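Local structure of trehalose-6-phosphate phosphatase (Neosartorya fumigata, 5DXL) at residues F23-D28 and K52-D57; K114-V119 and K160-T165; V172-G177 and L181-T186; P209-C214 and S267-S272; R226-S231 and G236-V241. The protein belongs to the trehalose-phosphatase family of the HAD clan, pairing a Rossmann-like alpha/beta core with a smaller alpha/beta cap. One frame throughout, in Å; residues are numbered along the deposited sequence.

Interaction 1: F23-D28 and K52-D57; sequences FMFDYD and KTLAAD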
# COMPACT_ATOMS: atom_id res chain seq x y z
N PHE A 23 -9.74 -3.10 7.46
CA PHE A 23 -8.45 -2.55 7.91
C PHE A 23 -7.42 -2.67 6.80
O PHE A 23 -7.28 -3.74 6.20
CB PHE A 23 -7.95 -3.30 9.14
CG PHE A 23 -8.79 -3.11 10.37
CD1 PHE A 23 -8.47 -2.15 11.31
CD2 PHE A 23 -9.90 -3.93 10.61
CE1 PHE A 23 -9.25 -1.98 12.45
CE2 PHE A 23 -10.68 -3.75 11.74
CZ PHE A 23 -10.35 -2.79 12.67
N MSE A 24 -6.72 -1.59 6.49
CA MSE A 24 -5.64 -1.64 5.52
C MSE A 24 -4.41 -0.99 6.14
O MSE A 24 -4.41 0.21 6.42
CB MSE A 24 -6.06 -0.95 4.21
CG MSE A 24 -7.26 -1.63 3.56
SE MSE A 24 -7.91 -0.81 1.89
CE MSE A 24 -8.52 0.89 2.57
N PHE A 25 -3.37 -1.80 6.36
CA PHE A 25 -2.15 -1.34 7.02
C PHE A 25 -0.93 -1.48 6.13
O PHE A 25 -0.68 -2.57 5.62
CB PHE A 25 -1.85 -2.18 8.27
CG PHE A 25 -2.97 -2.27 9.26
CD1 PHE A 25 -3.76 -1.18 9.56
CD2 PHE A 25 -3.22 -3.46 9.89
CE1 PHE A 25 -4.79 -1.29 10.51
CE2 PHE A 25 -4.23 -3.58 10.85
CZ PHE A 25 -5.01 -2.50 11.16
N ASP A 26 -0.15 -0.41 5.98
CA ASP A 26 1.23 -0.58 5.55
C ASP A 26 1.93 -1.32 6.69
O ASP A 26 1.44 -1.32 7.82
CB ASP A 26 1.88 0.78 5.23
CG ASP A 26 3.19 0.67 4.44
OD1 ASP A 26 3.66 -0.43 4.15
OD2 ASP A 26 3.74 1.74 4.11
N TYR A 27 3.06 -1.96 6.41
CA TYR A 27 3.77 -2.69 7.46
C TYR A 27 4.96 -1.86 7.99
O TYR A 27 4.89 -1.30 9.08
CB TYR A 27 4.24 -4.07 6.96
CG TYR A 27 5.04 -4.78 8.01
CD1 TYR A 27 4.44 -5.18 9.20
CD2 TYR A 27 6.40 -4.99 7.85
CE1 TYR A 27 5.16 -5.79 10.20
CE2 TYR A 27 7.14 -5.60 8.86
CZ TYR A 27 6.52 -6.00 10.02
OH TYR A 27 7.24 -6.61 11.02
N ASP A 28 6.04 -1.79 7.22
CA ASP A 28 7.21 -1.04 7.67
C ASP A 28 6.88 0.43 7.92
O ASP A 28 6.18 1.05 7.13
CB ASP A 28 8.34 -1.15 6.65
CG ASP A 28 8.93 -2.53 6.60
OD1 ASP A 28 9.66 -2.89 7.56
OD2 ASP A 28 8.66 -3.27 5.64
N LYS A 52 -3.07 -11.08 14.93
CA LYS A 52 -3.80 -12.34 14.98
C LYS A 52 -5.16 -12.15 15.66
O LYS A 52 -6.19 -12.64 15.18
CB LYS A 52 -2.97 -13.40 15.70
CG LYS A 52 -3.70 -14.72 15.82
CD LYS A 52 -2.83 -15.75 16.52
CE LYS A 52 -3.56 -17.08 16.65
NZ LYS A 52 -2.70 -18.11 17.30
N THR A 53 -5.16 -11.41 16.77
CA THR A 53 -6.39 -11.16 17.51
C THR A 53 -7.37 -10.32 16.69
O THR A 53 -8.56 -10.62 16.65
CB THR A 53 -6.08 -10.50 18.86
OG1 THR A 53 -5.31 -11.41 19.66
CG2 THR A 53 -7.36 -10.11 19.60
N LEU A 54 -6.87 -9.30 16.00
CA LEU A 54 -7.74 -8.47 15.18
C LEU A 54 -8.39 -9.29 14.05
O LEU A 54 -9.59 -9.17 13.80
CB LEU A 54 -6.95 -7.28 14.60
CG LEU A 54 -7.81 -6.27 13.83
CD1 LEU A 54 -8.64 -5.44 14.82
CD2 LEU A 54 -6.94 -5.34 12.98
N ALA A 55 -7.59 -10.13 13.41
CA ALA A 55 -8.05 -10.88 12.24
C ALA A 55 -8.93 -12.07 12.63
O ALA A 55 -9.63 -12.60 11.79
CB ALA A 55 -6.86 -11.35 11.41
N ALA A 56 -8.88 -12.46 13.89
CA ALA A 56 -9.65 -13.62 14.34
C ALA A 56 -11.15 -13.34 14.28
O ALA A 56 -11.96 -14.25 14.06
CB ALA A 56 -9.25 -14.00 15.75
N ASP A 57 -11.52 -12.08 14.49
CA ASP A 57 -12.92 -11.64 14.45
C ASP A 57 -13.38 -11.57 13.00
O ASP A 57 -12.86 -10.78 12.20
CB ASP A 57 -13.05 -10.28 15.14
CG ASP A 57 -14.48 -9.79 15.27
OD1 ASP A 57 -15.36 -10.16 14.47
OD2 ASP A 57 -14.71 -8.97 16.19

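Interaction 2: K114-V119 and K160-T165; sequences KEVMEV and KMLEET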
# COMPACT_ATOMS: atom_id res chain seq x y z
N LYS A 114 8.30 -5.26 -23.83
CA LYS A 114 9.07 -5.41 -25.05
C LYS A 114 9.32 -4.05 -25.69
O LYS A 114 10.44 -3.72 -26.07
CB LYS A 114 8.36 -6.35 -26.03
CG LYS A 114 9.13 -6.58 -27.34
CD LYS A 114 8.45 -7.63 -28.23
CE LYS A 114 9.21 -7.79 -29.54
NZ LYS A 114 8.78 -9.00 -30.29
N GLU A 115 8.27 -3.25 -25.78
CA GLU A 115 8.39 -1.95 -26.43
C GLU A 115 9.20 -0.98 -25.57
O GLU A 115 10.01 -0.22 -26.08
CB GLU A 115 7.01 -1.36 -26.72
CG GLU A 115 7.06 -0.15 -27.63
CD GLU A 115 5.70 0.25 -28.16
OE1 GLU A 115 4.75 -0.54 -27.99
OE2 GLU A 115 5.58 1.35 -28.74
N VAL A 116 8.98 -1.01 -24.26
CA VAL A 116 9.73 -0.12 -23.37
C VAL A 116 11.22 -0.43 -23.40
O VAL A 116 12.04 0.48 -23.42
CB VAL A 116 9.19 -0.18 -21.92
CG1 VAL A 116 10.10 0.60 -20.96
CG2 VAL A 116 7.78 0.38 -21.86
N MSE A 117 11.58 -1.72 -23.43
CA MSE A 117 12.98 -2.10 -23.56
C MSE A 117 13.59 -1.57 -24.86
O MSE A 117 14.71 -1.05 -24.87
CB MSE A 117 13.14 -3.62 -23.50
CG MSE A 117 12.96 -4.21 -22.10
SE MSE A 117 14.20 -3.43 -20.80
CE MSE A 117 15.86 -4.04 -21.59
N GLU A 118 12.85 -1.70 -25.96
CA GLU A 118 13.32 -1.24 -27.26
C GLU A 118 13.58 0.27 -27.23
O GLU A 118 14.63 0.74 -27.69
CB GLU A 118 12.30 -1.61 -28.34
CG GLU A 118 12.82 -1.49 -29.76
CD GLU A 118 11.88 -2.13 -30.76
OE1 GLU A 118 11.01 -2.93 -30.34
OE2 GLU A 118 12.00 -1.82 -31.97
N VAL A 119 12.63 1.01 -26.67
CA VAL A 119 12.75 2.46 -26.54
C VAL A 119 13.89 2.85 -25.60
O VAL A 119 14.72 3.69 -25.92
CB VAL A 119 11.44 3.08 -26.05
CG1 VAL A 119 11.63 4.54 -25.64
CG2 VAL A 119 10.35 2.95 -27.11
N LYS A 160 7.74 11.66 -23.21
CA LYS A 160 6.65 12.05 -24.10
C LYS A 160 6.33 10.92 -25.06
O LYS A 160 5.16 10.60 -25.29
CB LYS A 160 7.01 13.33 -24.87
CG LYS A 160 5.97 13.71 -25.91
CD LYS A 160 6.33 14.99 -26.64
CE LYS A 160 5.40 15.22 -27.82
NZ LYS A 160 5.45 16.62 -28.33
N MSE A 161 7.36 10.29 -25.60
CA MSE A 161 7.19 9.18 -26.53
C MSE A 161 6.42 8.03 -25.88
O MSE A 161 5.46 7.51 -26.46
CB MSE A 161 8.54 8.70 -27.03
CG MSE A 161 8.45 7.50 -27.94
SE MSE A 161 10.07 7.36 -29.01
CE MSE A 161 9.98 9.09 -29.85
N LEU A 162 6.84 7.63 -24.68
CA LEU A 162 6.18 6.53 -23.97
C LEU A 162 4.72 6.85 -23.64
O LEU A 162 3.86 5.97 -23.72
CB LEU A 162 6.95 6.19 -22.70
CG LEU A 162 8.32 5.56 -22.99
CD1 LEU A 162 9.14 5.39 -21.73
CD2 LEU A 162 8.16 4.23 -23.72
N GLU A 163 4.45 8.09 -23.24
CA GLU A 163 3.09 8.48 -22.87
C GLU A 163 2.14 8.42 -24.06
O GLU A 163 0.96 8.09 -23.91
CB GLU A 163 3.09 9.89 -22.28
CG GLU A 163 3.67 9.97 -20.87
CD GLU A 163 3.92 11.40 -20.41
OE1 GLU A 163 4.03 12.30 -21.28
OE2 GLU A 163 4.01 11.63 -19.19
N GLU A 164 2.65 8.74 -25.25
CA GLU A 164 1.81 8.81 -26.44
C GLU A 164 1.67 7.47 -27.15
O GLU A 164 0.87 7.34 -28.08
CB GLU A 164 2.37 9.85 -27.40
CG GLU A 164 2.18 11.27 -26.91
CD GLU A 164 2.97 12.28 -27.71
OE1 GLU A 164 3.64 11.89 -28.69
OE2 GLU A 164 2.92 13.48 -27.36
N THR A 165 2.44 6.48 -26.71
CA THR A 165 2.41 5.18 -27.36
C THR A 165 2.09 4.08 -26.36
O THR A 165 0.93 3.67 -26.22
CB THR A 165 3.76 4.87 -28.07
OG1 THR A 165 4.84 4.99 -27.13
CG2 THR A 165 4.00 5.85 -29.21

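Interaction 3: V172-G177 and L181-T186; sequences VEVMAG and LEVRPT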
# COMPACT_ATOMS: atom_id res chain seq x y z
N VAL A 172 -0.29 0.97 -18.03
CA VAL A 172 0.96 1.28 -17.35
C VAL A 172 1.06 2.77 -17.14
O VAL A 172 0.37 3.55 -17.79
CB VAL A 172 2.20 0.80 -18.15
CG1 VAL A 172 2.19 -0.72 -18.30
CG2 VAL A 172 2.27 1.49 -19.52
N GLU A 173 1.92 3.18 -16.23
CA GLU A 173 2.19 4.60 -16.11
C GLU A 173 3.67 4.86 -16.18
O GLU A 173 4.49 4.00 -15.87
CB GLU A 173 1.60 5.16 -14.83
CG GLU A 173 2.14 4.57 -13.58
CD GLU A 173 1.31 4.97 -12.39
OE1 GLU A 173 0.37 5.79 -12.57
OE2 GLU A 173 1.58 4.47 -11.28
N VAL A 174 4.00 6.08 -16.61
CA VAL A 174 5.38 6.52 -16.73
C VAL A 174 5.69 7.48 -15.59
O VAL A 174 4.99 8.48 -15.42
CB VAL A 174 5.63 7.19 -18.10
CG1 VAL A 174 7.10 7.38 -18.32
CG2 VAL A 174 5.02 6.36 -19.23
N MSE A 175 6.71 7.16 -14.80
CA MSE A 175 7.09 7.95 -13.63
C MSE A 175 8.44 8.62 -13.87
O MSE A 175 9.31 8.04 -14.52
CB MSE A 175 7.18 7.08 -12.36
CG MSE A 175 6.09 6.05 -12.14
SE MSE A 175 4.41 6.87 -11.61
CE MSE A 175 4.97 7.66 -9.90
N ALA A 176 8.63 9.83 -13.35
CA ALA A 176 9.94 10.46 -13.41
C ALA A 176 10.54 10.56 -12.01
O ALA A 176 9.99 11.23 -11.14
CB ALA A 176 9.84 11.84 -14.05
N GLY A 177 11.66 9.87 -11.80
CA GLY A 177 12.43 9.99 -10.57
C GLY A 177 13.47 11.07 -10.78
O GLY A 177 13.49 11.72 -11.82
N LEU A 181 13.63 7.47 -15.40
CA LEU A 181 12.28 7.28 -15.91
C LEU A 181 11.88 5.85 -15.62
O LEU A 181 12.65 4.94 -15.86
CB LEU A 181 12.21 7.52 -17.42
CG LEU A 181 12.28 8.92 -18.00
CD1 LEU A 181 11.96 8.81 -19.50
CD2 LEU A 181 11.30 9.83 -17.28
N GLU A 182 10.66 5.65 -15.12
CA GLU A 182 10.20 4.30 -14.82
C GLU A 182 8.85 4.02 -15.46
O GLU A 182 7.98 4.89 -15.48
CB GLU A 182 10.12 4.11 -13.31
CG GLU A 182 9.60 2.75 -12.85
CD GLU A 182 9.59 2.65 -11.33
OE1 GLU A 182 10.27 3.47 -10.67
OE2 GLU A 182 8.91 1.76 -10.80
N VAL A 183 8.69 2.82 -16.00
CA VAL A 183 7.39 2.36 -16.46
C VAL A 183 6.99 1.15 -15.64
O VAL A 183 7.77 0.24 -15.46
CB VAL A 183 7.40 1.99 -17.96
CG1 VAL A 183 6.00 1.64 -18.42
CG2 VAL A 183 7.95 3.17 -18.78
N ARG A 184 5.76 1.17 -15.15
CA ARG A 184 5.25 0.08 -14.33
C ARG A 184 3.73 -0.01 -14.47
O ARG A 184 3.08 0.94 -14.89
CB ARG A 184 5.64 0.29 -12.88
CG ARG A 184 4.90 1.45 -12.28
CD ARG A 184 5.39 1.80 -10.90
NE ARG A 184 4.44 2.71 -10.26
CZ ARG A 184 4.59 3.19 -9.04
NH1 ARG A 184 5.65 2.85 -8.32
NH2 ARG A 184 3.67 4.00 -8.54
N PRO A 185 3.15 -1.16 -14.10
CA PRO A 185 1.70 -1.28 -14.23
C PRO A 185 0.95 -0.34 -13.29
O PRO A 185 1.46 -0.02 -12.21
CB PRO A 185 1.43 -2.74 -13.84
CG PRO A 185 2.71 -3.42 -14.11
CD PRO A 185 3.77 -2.43 -13.72
N THR A 186 -0.24 0.08 -13.69
CA THR A 186 -1.05 0.94 -12.84
C THR A 186 -1.43 0.24 -11.53
O THR A 186 -1.67 0.91 -10.51
CB THR A 186 -2.33 1.41 -13.57
OG1 THR A 186 -3.08 0.26 -13.98
CG2 THR A 186 -1.95 2.23 -14.80

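Interaction 4: P209-C214 and S267-S272; sequences PEFVLC and SMLNNS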
# COMPACT_ATOMS: atom_id res chain seq x y z
N PRO A 209 -18.61 -1.67 4.17
CA PRO A 209 -18.20 -1.69 5.57
C PRO A 209 -18.58 -0.38 6.24
O PRO A 209 -18.48 0.66 5.60
CB PRO A 209 -16.68 -1.87 5.50
CG PRO A 209 -16.30 -1.35 4.17
CD PRO A 209 -17.46 -1.66 3.25
N GLU A 210 -19.02 -0.43 7.49
CA GLU A 210 -19.36 0.77 8.24
C GLU A 210 -18.17 1.29 9.02
O GLU A 210 -18.28 2.25 9.77
CB GLU A 210 -20.51 0.49 9.21
CG GLU A 210 -21.85 0.18 8.56
CD GLU A 210 -22.81 -0.47 9.54
OE1 GLU A 210 -22.73 -1.71 9.71
OE2 GLU A 210 -23.61 0.26 10.16
N PHE A 211 -17.02 0.64 8.83
CA PHE A 211 -15.80 1.07 9.52
C PHE A 211 -14.62 0.74 8.63
O PHE A 211 -14.45 -0.40 8.21
CB PHE A 211 -15.68 0.37 10.88
CG PHE A 211 -14.41 0.68 11.64
CD1 PHE A 211 -14.40 1.64 12.64
CD2 PHE A 211 -13.23 -0.01 11.37
CE1 PHE A 211 -13.24 1.91 13.36
CE2 PHE A 211 -12.07 0.25 12.09
CZ PHE A 211 -12.07 1.20 13.08
N VAL A 212 -13.81 1.75 8.32
CA VAL A 212 -12.57 1.56 7.57
C VAL A 212 -11.45 2.26 8.32
O VAL A 212 -11.56 3.45 8.61
CB VAL A 212 -12.65 2.12 6.14
CG1 VAL A 212 -11.34 1.87 5.40
CG2 VAL A 212 -13.82 1.50 5.39
N LEU A 213 -10.40 1.52 8.65
CA LEU A 213 -9.21 2.12 9.23
C LEU A 213 -8.04 1.85 8.31
O LEU A 213 -7.71 0.69 8.03
CB LEU A 213 -8.92 1.56 10.63
CG LEU A 213 -7.61 2.04 11.29
CD1 LEU A 213 -7.58 3.55 11.51
CD2 LEU A 213 -7.44 1.33 12.64
N CYS A 214 -7.42 2.92 7.84
CA CYS A 214 -6.35 2.82 6.87
C CYS A 214 -5.14 3.57 7.40
O CYS A 214 -5.24 4.76 7.67
CB CYS A 214 -6.80 3.39 5.53
SG CYS A 214 -5.55 3.46 4.23
N SER A 267 -4.77 -2.57 19.75
CA SER A 267 -5.02 -3.28 21.01
C SER A 267 -6.30 -2.79 21.70
O SER A 267 -7.07 -3.60 22.22
CB SER A 267 -3.83 -3.12 21.96
OG SER A 267 -2.69 -3.74 21.41
N MSE A 268 -6.52 -1.48 21.68
CA MSE A 268 -7.74 -0.92 22.25
C MSE A 268 -8.96 -1.52 21.56
O MSE A 268 -9.93 -1.90 22.22
CB MSE A 268 -7.77 0.61 22.13
CG MSE A 268 -9.16 1.24 22.46
SE MSE A 268 -9.11 3.14 22.05
CE MSE A 268 -9.21 2.91 20.10
N LEU A 269 -8.91 -1.62 20.23
CA LEU A 269 -10.04 -2.20 19.51
C LEU A 269 -10.22 -3.67 19.88
O LEU A 269 -11.35 -4.14 20.12
CB LEU A 269 -9.86 -2.06 17.99
CG LEU A 269 -9.78 -0.62 17.47
CD1 LEU A 269 -9.62 -0.66 15.96
CD2 LEU A 269 -11.02 0.19 17.86
N ASN A 270 -9.11 -4.40 19.97
CA ASN A 270 -9.14 -5.81 20.35
C ASN A 270 -9.74 -6.01 21.73
O ASN A 270 -10.45 -6.99 21.97
CB ASN A 270 -7.74 -6.42 20.34
CG ASN A 270 -7.20 -6.66 18.93
OD1 ASN A 270 -7.96 -6.73 17.96
ND2 ASN A 270 -5.89 -6.80 18.81
N ASN A 271 -9.45 -5.09 22.65
CA ASN A 271 -9.91 -5.23 24.03
C ASN A 271 -11.39 -4.95 24.20
O ASN A 271 -11.92 -5.09 25.31
CB ASN A 271 -9.10 -4.32 24.94
CG ASN A 271 -7.68 -4.79 25.11
OD1 ASN A 271 -7.37 -5.96 24.89
ND2 ASN A 271 -6.79 -3.88 25.51
N SER A 272 -12.07 -4.58 23.12
CA SER A 272 -13.51 -4.39 23.16
C SER A 272 -14.23 -5.70 22.80
O SER A 272 -15.46 -5.72 22.70
CB SER A 272 -13.96 -3.27 22.21
OG SER A 272 -13.85 -3.67 20.86

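Interaction 5: R226-S231 and G236-V241; sequences RALKKS and GHVFSV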
# COMPACT_ATOMS: atom_id res chain seq x y z
N ARG A 226 -6.03 9.07 -0.48
CA ARG A 226 -6.69 9.68 -1.63
C ARG A 226 -7.83 8.83 -2.14
O ARG A 226 -8.92 9.32 -2.40
CB ARG A 226 -5.69 9.92 -2.77
CG ARG A 226 -4.85 11.14 -2.61
CD ARG A 226 -4.08 11.50 -3.89
NE ARG A 226 -3.09 12.52 -3.58
CZ ARG A 226 -1.83 12.26 -3.23
NH1 ARG A 226 -1.40 11.01 -3.18
NH2 ARG A 226 -1.00 13.26 -2.93
N ALA A 227 -7.57 7.53 -2.29
CA ALA A 227 -8.58 6.63 -2.79
C ALA A 227 -9.80 6.58 -1.88
O ALA A 227 -10.94 6.52 -2.35
CB ALA A 227 -8.00 5.22 -2.98
N LEU A 228 -9.58 6.58 -0.57
CA LEU A 228 -10.70 6.50 0.35
C LEU A 228 -11.52 7.78 0.33
O LEU A 228 -12.73 7.74 0.54
CB LEU A 228 -10.20 6.20 1.77
CG LEU A 228 -9.85 4.72 1.96
CD1 LEU A 228 -9.23 4.52 3.32
CD2 LEU A 228 -11.10 3.88 1.82
N LYS A 229 -10.88 8.91 0.05
CA LYS A 229 -11.62 10.17 -0.09
C LYS A 229 -12.51 10.14 -1.34
O LYS A 229 -13.46 10.91 -1.45
CB LYS A 229 -10.64 11.35 -0.13
CG LYS A 229 -10.14 11.73 1.25
CD LYS A 229 -8.91 12.64 1.20
CE LYS A 229 -9.26 14.05 0.78
NZ LYS A 229 -8.10 14.96 1.05
N LYS A 230 -12.22 9.21 -2.25
CA LYS A 230 -13.02 9.00 -3.46
C LYS A 230 -13.97 7.81 -3.38
O LYS A 230 -14.60 7.45 -4.37
CB LYS A 230 -12.10 8.82 -4.67
CG LYS A 230 -11.30 10.04 -5.01
CD LYS A 230 -10.22 9.73 -6.03
CE LYS A 230 -10.79 9.36 -7.38
NZ LYS A 230 -9.72 9.31 -8.41
N SER A 231 -14.07 7.19 -2.21
CA SER A 231 -14.77 5.91 -2.08
C SER A 231 -16.29 6.05 -2.10
O SER A 231 -17.01 5.11 -2.43
CB SER A 231 -14.36 5.21 -0.79
OG SER A 231 -14.91 5.87 0.34
N GLY A 236 -17.79 9.74 8.45
CA GLY A 236 -17.64 9.25 9.80
C GLY A 236 -17.40 7.75 9.89
O GLY A 236 -17.20 7.22 10.97
N HIS A 237 -17.44 7.07 8.74
CA HIS A 237 -17.18 5.63 8.68
C HIS A 237 -15.73 5.33 8.32
O HIS A 237 -15.28 4.19 8.43
CB HIS A 237 -18.09 4.94 7.65
CG HIS A 237 -19.54 4.93 8.02
ND1 HIS A 237 -20.03 5.55 9.14
CD2 HIS A 237 -20.60 4.34 7.42
CE1 HIS A 237 -21.34 5.36 9.21
NE2 HIS A 237 -21.71 4.63 8.18
N VAL A 238 -15.00 6.35 7.88
CA VAL A 238 -13.66 6.16 7.33
C VAL A 238 -12.62 6.92 8.13
O VAL A 238 -12.77 8.12 8.38
CB VAL A 238 -13.58 6.63 5.86
CG1 VAL A 238 -12.16 6.51 5.33
CG2 VAL A 238 -14.54 5.83 5.00
N PHE A 239 -11.57 6.22 8.55
CA PHE A 239 -10.47 6.81 9.29
C PHE A 239 -9.18 6.57 8.54
O PHE A 239 -8.55 5.50 8.68
CB PHE A 239 -10.39 6.22 10.71
CG PHE A 239 -11.66 6.38 11.51
CD1 PHE A 239 -12.70 5.48 11.37
CD2 PHE A 239 -11.79 7.43 12.41
CE1 PHE A 239 -13.87 5.63 12.10
CE2 PHE A 239 -12.95 7.58 13.15
CZ PHE A 239 -13.99 6.68 12.99
N SER A 240 -8.80 7.55 7.73
CA SER A 240 -7.50 7.56 7.05
C SER A 240 -6.51 8.24 7.98
O SER A 240 -6.69 9.40 8.37
CB SER A 240 -7.57 8.29 5.71
OG SER A 240 -8.31 7.54 4.75
N VAL A 241 -5.47 7.50 8.35
CA VAL A 241 -4.57 7.93 9.40
C VAL A 241 -3.12 7.79 8.95
O VAL A 241 -2.67 6.69 8.64
CB VAL A 241 -4.76 7.08 10.68
CG1 VAL A 241 -3.94 7.66 11.84
CG2 VAL A 241 -6.24 6.97 11.07

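Interaction 1: F23-D28 and K52-D57
L54 swings its CG to the far side of CA from its own N (chi1 -174°), which carries both of its methyls down from helix 45-56 onto two phenylalanines of strand 21-25. F23 and F25 each turn CG back beside the backbone N (chi1 -66° for F23), which points both rings at the helix, facing the leucine from the opposite direction. CD2 of L54 stands 3.8 Å from the centroid of the F23 ring, only 9° off the ring normal, a clean CH-pi contact over the face. The same methyl lies in the plane of the F25 ring at its edge, with L54 CD2 3.9 Å from F25 CE2. The second branch leans to the outer end of the F23 ring, where L54 CD1 is 3.8 Å from F23 CZ. One methyl thus serves two rings, the face of F23 and the edge of F25, and no hydrogen bond crosses the contact. V62 of the next strand and N270 of helix 259-270 also touch L54. F23, F25 and L54 are all buried, as befits the beta-alpha-beta unit 21-25, 45-56, 60-65 of a HAD core; strand 21-25 runs directly into the DxD loop of the family, with D26 and D28.

Interaction 2: K114-V119 and K160-T165
The one flat group that reaches across is the carboxylate of E115, and it meets T165 through a single oxygen: E115 OE2 is 4.0 Å from T165 CB. It lies equally far from the T165 hydroxyl, too distant for a hydrogen bond. No ring takes part, so nothing is stacked and the remaining contacts are between rounded aliphatic groups. E115 gets there with an extended chain that crosses T165 at a slant. T165 spends its hydroxyl at home: with chi1 at 55°, OG1 sits between the backbone N and the carbonyl carbon, from where it donates to M161 O one turn back at 2.7 Å. That donor stands 36° above the M161 carbonyl plane.

Deeper in, L162 does most of the work. Its CD2 methyl reaches toward helix 112-125 and lies 4.0 Å from V119 CG1, the L162 and V119 side chains sliding past each other in opposite directions. V116 CG2 is a looser neighbour, 4.3 Å from L162 CD2. Beneath them, V183 of strand 180-185 is touched by both V116 and L162, which ties the helix pair to its sheet. The inner part is therefore held by aliphatic fit, while the acid at the margin forms no directed bond with T165; the contact should depend on shape and burial far more than on charge.

Interaction 3: V172-G177 and L181-T186
E173 and R184 form one rung of a beta hairpin, strands 172-177 and 180-185, at the edge of a four-stranded antiparallel sheet. Four backbone hydrogen bonds hold its two hydrogen-bonded pairs. In the first, E173 N donates to R184 O at 2.9 Å, and R184 N returns a longer bond to E173 O. In the second, M175 N reaches E182 O at 2.7 Å, while E182 N donates to M175 O at 2.8 Å. Between the rungs CA-H...O contacts fill in, such as V174 CA to E182 O at 3.3 Å.

Apolar contacts gather on the face carrying V174, A176, L181 and V183. There A176 CB meets L181 CD2 at 4.1 Å. Near the start of the strand the V172 side chain crosses that of V183, CG2 of V172 3.9 Å from CG1 of V183. The V174 and V183 face is turned to helices 112-125 and 148-164, where W112, V116, R159 and L162 lie against it.

Charge occupies the other face. E173 and R184 lie side by side, both with CG wedged between backbone N and carbonyl carbon (chi1 61° and 69°), which sends both extended chains up together. Their salt bridge is weak: R184 NH2 is 3.5 Å from E173 OE2, which lies in plane at the guanidinium edge. M175 bends over one guanidinium face, CG offset toward the rim, with M175 CE 4.1 Å from R184 NH2.

Interaction 4: P209-C214 and S267-S272
L269 O is gripped twice by S272, which closes the end of helix 259-270. The S272 hydroxyl donates to it at 2.6 Å from OG to L269 O, and the S272 backbone N donates at 3.1 Å to the same oxygen. The hydroxyl approaches in the carbonyl plane with a C=O...OG angle of 147°. A chi1 of 72° tucks S272 OG between its own backbone N and carbonyl carbon, folding the hydroxyl back over the last turn. With both donors coming from one residue, the chain leaving the helix is pinned close to L269.

The L269 side chain heads into the core and meets strand 211-216. Its CG lies beside the backbone N and the chain beyond is stretched (chi2 -179°), which pushes CD1 out as the foremost atom. That one methyl serves two partners: L269 CD1 is 4.2 Å from F211 CZ, and it is 4.4 Å from L213 CD2. Both distances are generous, and little surface is buried directly between the two segments. F211 and L213, two residues apart on the strand, send their side chains to the same side of the sheet, and the L269 methyl sits over the gap between their ends.

Other residues complete the packing. F23 of the adjoining strand 21-25 touches F211, L213 and L269, while Y15 of helix 8-17 meets F211 edge-to-face and also reaches L269 and S272. In this HAD core, helix 259-270 lies over the parallel strands 21-25 and 211-216 on one face of the sheet, beside helix 8-17, with N270 ND2 bonded to T50 O of helix 45-56.

Interaction 5: R226-S231 and G236-V241
L228, V238 and S240 carry nearly all of this contact, the leucine coming down from helix 222-229 onto two residues of strand 238-243. CB of L228 already points toward the strand, and chi1 -78° with an extended chi2 (174°) places CD1 there. L228 CD1 lies 3.5 Å from S240 OG, with L228 CB a little farther from the same oxygen at 3.8 Å. This is a hydroxyl laid against aliphatic carbon, with no hydrogen bond across the segments. V238 crosses L228 at a slant and offers its CG1 methyl, 4.1 Å from L228 CD1. Both strand residues thus meet L228 through CB and CD1, V238 with a methyl and S240 with its hydroxyl oxygen. S231 OG donates to L228 O at 2.9 Å, and S231 N donates to that oxygen at 3.1 Å, turning the chain at the helix end. The contact packs the helix of the beta-alpha-beta unit 211-216, 222-229, 238-243 on its second strand in the HAD core. L228 also touches V212 and C214 of strand 211-216, so it straddles two neighbouring strands. Strand 238-243 bonds through F239 to V212 and C214, and helix 8-17 touches F239 from the other side of the sheet.

How the interactions relate
Interactions 1, 4 and 5 belong to the core and share its mixed sheet: strands 21-25, 211-216 and 238-243 lie next to one another. Interactions 1 and 4 have centres 10 Å apart and touch, as M24 N to L213 O at 2.9 Å, while interaction 5 holds a helix on the other face and is nested along the chain inside the loop that interaction 4 closes. Interactions 2 and 3, centres 11 Å apart, belong to the separate antiparallel sheet and its two helices. They come after interaction 1 and before interaction 4 in sequence, so the smaller unit is an insertion into the core, as in capped HAD proteins. Interactions 2 and 4 lie 45 Å apart between centres.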